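Local coordinates for protein beta-galactosidase (Geobacillus stearothermophilus, PDB 4OIF) that probably hydrolyses terminal non-reducing beta-D-galactose residues of beta-D-galactosides, as a zinc-containing, homotrimeric enzyme of glycoside hydrolase family 42, at residues 541-552 and 567-575. Sequence-based numbering, arbitrary orientation.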
loop_
_atom_site.group_PDB
_atom_site.type_symbol
_atom_site.label_atom_id
_atom_site.label_comp_id
_atom_site.label_asym_id
_atom_site.label_seq_id
_atom_site.Cartn_x
_atom_site.Cartn_y
_atom_site.Cartn_z
ATOM N N ASN A 541 -23.146 -19.422 5.241
ATOM C CA ASN A 541 -24.497 -19.911 5.466
ATOM C C ASN A 541 -24.720 -21.032 4.464
ATOM O O ASN A 541 -23.762 -21.568 3.904
ATOM C CB ASN A 541 -25.549 -18.789 5.332
ATOM C CG ASN A 541 -26.799 -19.015 6.231
ATOM O OD1 ASN A 541 -27.404 -20.089 6.223
ATOM N ND2 ASN A 541 -27.171 -17.998 7.010
ATOM N N SER A 542 -25.974 -21.388 4.245
ATOM C CA SER A 542 -26.317 -22.413 3.286
ATOM C C SER A 542 -27.783 -22.311 2.961
ATOM O O SER A 542 -28.582 -21.900 3.806
ATOM C CB SER A 542 -26.003 -23.803 3.824
ATOM O OG SER A 542 -26.777 -24.067 4.977
ATOM N N VAL A 543 -28.127 -22.684 1.730
ATOM C CA VAL A 543 -29.505 -22.728 1.277
ATOM C C VAL A 543 -29.905 -24.163 0.924
ATOM O O VAL A 543 -29.211 -24.855 0.188
ATOM C CB VAL A 543 -29.720 -21.814 0.057
ATOM C CG1 VAL A 543 -31.116 -21.997 -0.512
ATOM C CG2 VAL A 543 -29.487 -20.369 0.442
ATOM N N HIS A 544 -31.022 -24.620 1.468
ATOM C CA HIS A 544 -31.568 -25.898 1.058
ATOM C C HIS A 544 -32.479 -25.666 -0.128
ATOM O O HIS A 544 -33.410 -24.842 -0.067
ATOM C CB HIS A 544 -32.322 -26.567 2.196
ATOM C CG HIS A 544 -32.540 -28.029 1.987
ATOM N ND1 HIS A 544 -33.673 -28.533 1.386
ATOM C CD2 HIS A 544 -31.767 -29.096 2.291
ATOM C CE1 HIS A 544 -33.593 -29.850 1.340
ATOM N NE2 HIS A 544 -32.445 -30.217 1.879
ATOM N N TYR A 545 -32.191 -26.398 -1.201
ATOM C CA TYR A 545 -32.854 -26.233 -2.482
ATOM C C TYR A 545 -32.820 -27.560 -3.248
ATOM O O TYR A 545 -31.769 -28.211 -3.344
ATOM C CB TYR A 545 -32.183 -25.104 -3.274
ATOM C CG TYR A 545 -32.577 -25.021 -4.727
ATOM C CD1 TYR A 545 -33.709 -24.332 -5.117
ATOM C CD2 TYR A 545 -31.799 -25.617 -5.713
ATOM C CE1 TYR A 545 -34.066 -24.245 -6.446
ATOM C CE2 TYR A 545 -32.147 -25.535 -7.045
ATOM C CZ TYR A 545 -33.283 -24.851 -7.406
ATOM O OH TYR A 545 -33.638 -24.766 -8.729
ATOM N N ARG A 546 -33.981 -27.960 -3.763
ATOM C CA ARG A 546 -34.147 -29.246 -4.440
ATOM C C ARG A 546 -33.453 -30.386 -3.713
ATOM O O ARG A 546 -32.699 -31.130 -4.325
ATOM C CB ARG A 546 -33.623 -29.181 -5.874
ATOM C CG ARG A 546 -34.282 -28.121 -6.743
ATOM C CD ARG A 546 -35.683 -28.516 -7.130
ATOM N NE ARG A 546 -36.242 -27.635 -8.150
ATOM C CZ ARG A 546 -37.005 -26.578 -7.883
ATOM N NH1 ARG A 546 -37.295 -26.275 -6.624
ATOM N NH2 ARG A 546 -37.480 -25.827 -8.874
ATOM N N GLY A 547 -33.684 -30.495 -2.407
ATOM C CA GLY A 547 -33.155 -31.595 -1.613
ATOM C C GLY A 547 -31.685 -31.525 -1.214
ATOM O O GLY A 547 -31.187 -32.393 -0.490
ATOM N N ARG A 548 -30.975 -30.501 -1.669
ATOM C CA ARG A 548 -29.549 -30.421 -1.368
ATOM C C ARG A 548 -29.252 -29.147 -0.555
ATOM O O ARG A 548 -30.014 -28.185 -0.606
ATOM C CB ARG A 548 -28.750 -30.463 -2.682
ATOM C CG ARG A 548 -27.229 -30.538 -2.571
ATOM C CD ARG A 548 -26.599 -30.308 -3.954
ATOM N NE ARG A 548 -25.129 -30.348 -3.984
ATOM C CZ ARG A 548 -24.331 -29.445 -3.410
ATOM N NH1 ARG A 548 -24.845 -28.439 -2.719
ATOM N NH2 ARG A 548 -23.012 -29.549 -3.507
ATOM N N SER A 549 -28.170 -29.149 0.221
ATOM C CA SER A 549 -27.659 -27.909 0.797
ATOM C C SER A 549 -26.595 -27.316 -0.105
ATOM O O SER A 549 -25.756 -28.045 -0.635
ATOM C CB SER A 549 -27.090 -28.138 2.189
ATOM O OG SER A 549 -28.127 -28.138 3.142
ATOM N N TYR A 550 -26.635 -25.994 -0.276
ATOM C CA TYR A 550 -25.649 -25.264 -1.087
ATOM C C TYR A 550 -24.987 -24.175 -0.246
ATOM O O TYR A 550 -25.663 -23.453 0.470
ATOM C CB TYR A 550 -26.304 -24.644 -2.326
ATOM C CG TYR A 550 -26.919 -25.637 -3.295
ATOM C CD1 TYR A 550 -28.241 -26.044 -3.163
ATOM C CD2 TYR A 550 -26.178 -26.157 -4.351
ATOM C CE1 TYR A 550 -28.804 -26.941 -4.051
ATOM C CE2 TYR A 550 -26.730 -27.057 -5.241
ATOM C CZ TYR A 550 -28.039 -27.445 -5.086
ATOM O OH TYR A 550 -28.588 -28.339 -5.969
ATOM N N GLU A 551 -23.671 -24.049 -0.327
ATOM C CA GLU A 551 -22.986 -23.074 0.515
ATOM C C GLU A 551 -23.234 -21.611 0.117
ATOM O O GLU A 551 -23.232 -21.262 -1.062
ATOM C CB GLU A 551 -21.482 -23.338 0.523
ATOM C CG GLU A 551 -20.747 -22.576 1.630
ATOM C CD GLU A 551 -19.240 -22.617 1.475
ATOM O OE1 GLU A 551 -18.546 -22.927 2.467
ATOM O OE2 GLU A 551 -18.754 -22.336 0.361
ATOM N N LEU A 552 -23.446 -20.765 1.121
ATOM C CA LEU A 552 -23.600 -19.336 0.900
ATOM C C LEU A 552 -22.411 -18.575 1.457
ATOM O O LEU A 552 -21.924 -18.877 2.557
ATOM C CB LEU A 552 -24.889 -18.813 1.542
ATOM C CG LEU A 552 -25.212 -17.321 1.398
ATOM C CD1 LEU A 552 -26.723 -17.126 1.395
ATOM C CD2 LEU A 552 -24.570 -16.457 2.484
ATOM N N GLU A 567 -38.692 -21.647 -3.291
ATOM C CA GLU A 567 -37.940 -22.736 -3.904
ATOM C C GLU A 567 -36.778 -23.184 -3.047
ATOM O O GLU A 567 -36.371 -24.338 -3.088
ATOM C CB GLU A 567 -37.426 -22.314 -5.272
ATOM C CG GLU A 567 -38.499 -21.783 -6.180
ATOM C CD GLU A 567 -39.339 -22.885 -6.775
ATOM O OE1 GLU A 567 -39.142 -24.059 -6.399
ATOM O OE2 GLU A 567 -40.198 -22.584 -7.623
ATOM N N GLY A 568 -36.232 -22.265 -2.268
ATOM C CA GLY A 568 -35.128 -22.622 -1.399
ATOM C C GLY A 568 -35.139 -21.755 -0.172
ATOM O O GLY A 568 -35.640 -20.622 -0.226
ATOM N N VAL A 569 -34.592 -22.272 0.926
ATOM C CA VAL A 569 -34.574 -21.518 2.187
ATOM C C VAL A 569 -33.194 -21.499 2.814
ATOM O O VAL A 569 -32.402 -22.414 2.589
ATOM C CB VAL A 569 -35.572 -22.103 3.233
ATOM C CG1 VAL A 569 -36.966 -22.137 2.671
ATOM C CG2 VAL A 569 -35.138 -23.497 3.694
ATOM N N TYR A 570 -32.907 -20.465 3.608
ATOM C CA TYR A 570 -31.650 -20.409 4.367
ATOM C C TYR A 570 -31.693 -21.451 5.475
ATOM O O TYR A 570 -32.773 -21.867 5.877
ATOM C CB TYR A 570 -31.415 -19.012 4.955
ATOM C CG TYR A 570 -31.393 -17.904 3.922
ATOM C CD1 TYR A 570 -30.290 -17.731 3.080
ATOM C CD2 TYR A 570 -32.469 -17.033 3.785
ATOM C CE1 TYR A 570 -30.265 -16.731 2.132
ATOM C CE2 TYR A 570 -32.449 -16.026 2.843
ATOM C CZ TYR A 570 -31.345 -15.877 2.021
ATOM O OH TYR A 570 -31.319 -14.879 1.081
ATOM N N GLU A 571 -30.538 -21.868 5.982
ATOM C CA GLU A 571 -30.511 -22.935 6.979
ATOM C C GLU A 571 -29.875 -22.552 8.318
ATOM O O GLU A 571 -29.901 -23.325 9.265
ATOM C CB GLU A 571 -29.772 -24.150 6.417
ATOM C CG GLU A 571 -30.370 -24.727 5.146
ATOM C CD GLU A 571 -29.704 -26.038 4.764
ATOM O OE1 GLU A 571 -28.571 -26.009 4.238
ATOM O OE2 GLU A 571 -30.303 -27.100 5.023
ATOM N N ASP A 572 -29.284 -21.372 8.398
ATOM C CA ASP A 572 -28.618 -20.970 9.626
ATOM C C ASP A 572 -28.807 -19.473 9.846
ATOM O O ASP A 572 -29.515 -18.832 9.078
ATOM C CB ASP A 572 -27.136 -21.343 9.565
ATOM C CG ASP A 572 -26.570 -21.715 10.923
ATOM O OD1 ASP A 572 -27.211 -21.399 11.951
ATOM O OD2 ASP A 572 -25.476 -22.322 10.961
ATOM N N ASP A 573 -28.182 -18.935 10.896
ATOM C CA ASP A 573 -28.310 -17.530 11.301
ATOM C C ASP A 573 -29.768 -17.156 11.604
ATOM O O ASP A 573 -30.652 -18.007 11.575
ATOM C CB ASP A 573 -27.727 -16.598 10.232
ATOM C CG ASP A 573 -26.990 -15.394 10.828
ATOM O OD1 ASP A 573 -27.434 -14.844 11.856
ATOM O OD2 ASP A 573 -25.955 -14.992 10.252
ATOM N N PHE A 574 -30.020 -15.884 11.897
ATOM C CA PHE A 574 -31.320 -15.495 12.443
ATOM C C PHE A 574 -32.447 -15.619 11.425
ATOM O O PHE A 574 -33.607 -15.680 11.813
ATOM C CB PHE A 574 -31.274 -14.061 13.029
ATOM C CG PHE A 574 -31.207 -12.955 12.001
ATOM C CD1 PHE A 574 -29.976 -12.505 11.523
ATOM C CD2 PHE A 574 -32.364 -12.325 11.559
ATOM C CE1 PHE A 574 -29.901 -11.468 10.590
ATOM C CE2 PHE A 574 -32.307 -11.279 10.625
ATOM C CZ PHE A 574 -31.070 -10.859 10.133
ATOM N N TYR A 575 -32.118 -15.667 10.135
ATOM C CA TYR A 575 -33.142 -15.830 9.115
ATOM C C TYR A 575 -33.211 -17.267 8.606
ATOM O O TYR A 575 -33.687 -17.524 7.492
ATOM C CB TYR A 575 -32.903 -14.871 7.949
ATOM C CG TYR A 575 -31.451 -14.679 7.558
ATOM C CD1 TYR A 575 -30.670 -13.713 8.182
ATOM C CD2 TYR A 575 -30.869 -15.446 6.549
ATOM C CE1 TYR A 575 -29.359 -13.520 7.829
ATOM C CE2 TYR A 575 -29.555 -15.268 6.194
ATOM C CZ TYR A 575 -28.802 -14.289 6.838
ATOM O OH TYR A 575 -27.482 -14.080 6.499
HETATM O O HOH W 1 -25.571 -15.672 7.383
HETATM O O HOH W 2 -36.612 -26.960 -4.086
#
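Glu571 OE1 takes the hydroxyl of Ser542, with OG 2.7 Å away and meeting the oxygen on its anti side, 31° out of the carboxylate plane; Ser549 OG lies on the same oxygen at a doubtfully short distance. The carboxylate lies over the beta-hairpin 541-552, anchored at Ser542 on strand 541-545, which runs antiparallel to strand 567-570 within the mixed sheet of the trimerisation domain. CD of Glu571 lies anti to CA about the CB-CG bond (chi2 -172°), which carries the carboxylate over strand 541-545 and sets OE2 3.5 Å from His544 CB. An alanine here would remove the carboxylate and is likely to leave the Ser542 hydroxyl without this acceptor and free to turn. His544 and Val569, a hydrogen-bonded pair (His544 N to Val569 O 2.8 Å), put their side chains on one face of the sheet. On the opposite face Val543 CG2 packs against Tyr570 CD1 (3.8 Å), while Leu552 CD1 meets the ring edge at CE1; Tyr570 OH bonds to Thr557 O. At the type I' hairpin turn, Arg546 NH1 forms a salt bridge to Glu567 OE1 (2.9 Å), which lies in the guanidinium plane. Glu567 OE2 is held by Ser583. At the far end, Asp573 OD2 pairs with Arg338 of a second subunit, Tyr575 OH bonds Asp533, and both take a water that accepts from Asn541 ND2 at 2.8 Å.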